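PDB 3TM8: HD-GYP domain-containing protein from Bdellovibrio bacteriovorus, which binds two iron ions in an HD-GYP domain of the cyclic-di-GMP phosphodiesterase class, its own activity being unestablished. Local coordinates for residues Tyr135-Ala140 against Thr193-Leu198. Sequence-based numbering, arbitrary orientation. Where two conformers were deposited one is given.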
# COMPACT_ATOMS: atom_id res chain seq x y z
N TYR A 135 4.05 13.05 7.97
CA TYR A 135 4.63 12.98 6.65
C TYR A 135 3.81 12.04 5.75
O TYR A 135 3.49 12.37 4.61
CB TYR A 135 6.08 12.50 6.73
CG TYR A 135 6.81 12.57 5.42
CD1 TYR A 135 7.50 13.72 5.05
CD2 TYR A 135 6.79 11.50 4.52
CE1 TYR A 135 8.16 13.81 3.84
CE2 TYR A 135 7.45 11.58 3.30
CZ TYR A 135 8.13 12.73 2.97
OH TYR A 135 8.79 12.81 1.76
N CYS A 136 3.47 10.87 6.28
CA CYS A 136 2.66 9.90 5.54
C CYS A 136 1.31 10.51 5.17
O CYS A 136 0.82 10.34 4.04
CB CYS A 136 2.47 8.63 6.38
SG CYS A 136 1.67 7.27 5.55
N LYS A 137 0.71 11.22 6.13
CA LYS A 137 -0.58 11.87 5.91
C LYS A 137 -0.50 12.94 4.82
O LYS A 137 -1.32 12.99 3.90
CB LYS A 137 -1.07 12.50 7.21
CG LYS A 137 -2.40 13.23 7.10
CD LYS A 137 -2.94 13.54 8.49
CE LYS A 137 -4.19 14.40 8.43
NZ LYS A 137 -4.70 14.62 9.81
N ASP A 138 0.51 13.79 4.90
CA ASP A 138 0.70 14.82 3.88
C ASP A 138 0.91 14.18 2.52
O ASP A 138 0.33 14.62 1.52
CB ASP A 138 1.88 15.72 4.24
CG ASP A 138 2.21 16.69 3.13
OD1 ASP A 138 1.54 17.74 3.05
OD2 ASP A 138 3.13 16.41 2.34
N ALA A 139 1.73 13.13 2.47
CA ALA A 139 2.00 12.45 1.22
C ALA A 139 0.76 11.75 0.67
O ALA A 139 0.63 11.62 -0.54
CB ALA A 139 3.14 11.47 1.38
N ALA A 140 -0.14 11.31 1.54
CA ALA A 140 -1.40 10.70 1.09
C ALA A 140 -2.24 11.74 0.34
O ALA A 140 -2.90 11.41 -0.65
CB ALA A 140 -2.18 10.14 2.26
N THR A 193 -11.01 12.41 1.57
CA THR A 193 -10.25 11.59 0.63
C THR A 193 -8.82 11.39 1.13
O THR A 193 -8.24 10.33 0.94
CB THR A 193 -10.25 12.16 -0.81
OG1 THR A 193 -9.63 13.45 -0.82
CG2 THR A 193 -11.69 12.25 -1.33
N GLN A 194 -8.25 12.40 1.79
CA GLN A 194 -6.93 12.26 2.38
C GLN A 194 -6.93 11.18 3.46
O GLN A 194 -6.05 10.32 3.50
CB GLN A 194 -6.45 13.58 2.97
CG GLN A 194 -5.11 13.48 3.67
CD GLN A 194 -4.68 14.83 4.19
OE1 GLN A 194 -5.51 15.64 4.60
NE2 GLN A 194 -3.38 15.10 4.14
N LEU A 195 -7.91 11.22 4.36
CA LEU A 195 -7.97 10.27 5.46
C LEU A 195 -8.32 8.85 5.00
O LEU A 195 -7.82 7.88 5.55
CB LEU A 195 -8.92 10.75 6.55
CG LEU A 195 -8.47 12.03 7.26
CD1 LEU A 195 -9.45 12.43 8.34
CD2 LEU A 195 -7.05 11.87 7.82
N LEU A 196 -9.17 8.75 3.98
CA LEU A 196 -9.49 7.48 3.34
C LEU A 196 -8.21 6.85 2.78
O LEU A 196 -7.95 5.66 2.98
CB LEU A 196 -10.50 7.70 2.21
CG LEU A 196 -10.76 6.54 1.25
CD1 LEU A 196 -11.41 5.38 1.98
CD2 LEU A 196 -11.60 6.99 0.07
N THR A 197 -7.43 7.66 2.08
CA THR A 197 -6.20 7.19 1.46
C THR A 197 -5.20 6.75 2.53
O THR A 197 -4.58 5.67 2.43
CB THR A 197 -5.60 8.29 0.57
OG1 THR A 197 -6.55 8.61 -0.45
CG2 THR A 197 -4.28 7.85 -0.06
N LEU A 198 -5.04 7.57 3.56
CA LEU A 198 -4.13 7.24 4.65
C LEU A 198 -4.54 5.96 5.38
O LEU A 198 -3.71 5.08 5.66
CB LEU A 198 -4.04 8.42 5.63
CG LEU A 198 -3.11 8.26 6.83
CD1 LEU A 198 -1.68 7.96 6.39
CD2 LEU A 198 -3.18 9.52 7.70
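Q194 and K137 meet because both side chains leave their helices with CG trans to the backbone nitrogen (chi1 177° for Q194) and then run extended, crossing at about a right angle. Q194 thereby carries its amide to the backbone of helix 130-149, where NE2 donates to K137 O at 3.0 Å with an N-H...O angle of 157°. The bond is fairly straight at the hydrogen, yet the donor stands 61° above the carbonyl plane and is not on a lone pair. NE2 also lies 3.6 Å from K137 CG, part of an aliphatic chain that lies along two leucines: K137 CB is 3.7 Å from L198 CD2 and K137 CE 3.9 Å from L195 CD2. The other methyl of L198, CD1, touches C136 SG at 3.5 Å. Deeper in, A140 points its CB at helix 190-202, 3.9 Å from T197 CG2. The same T197 rotamer that turns CG2 to A140 lets OG1 bond T193 O (2.8 Å) within its own helix. The short segments approach to 8.8 Å between axes, consistent with alanine at the crossing. Helix 190-202 leads directly into the iron ligands H203 and D204, so this packing joins helix 130-149 to the metal-bearing HD core. The interface is mostly apolar: one amide-to-backbone bond crosses it, while the K137 ammonium, still alongside L195, pairs with D247 in a salt bridge.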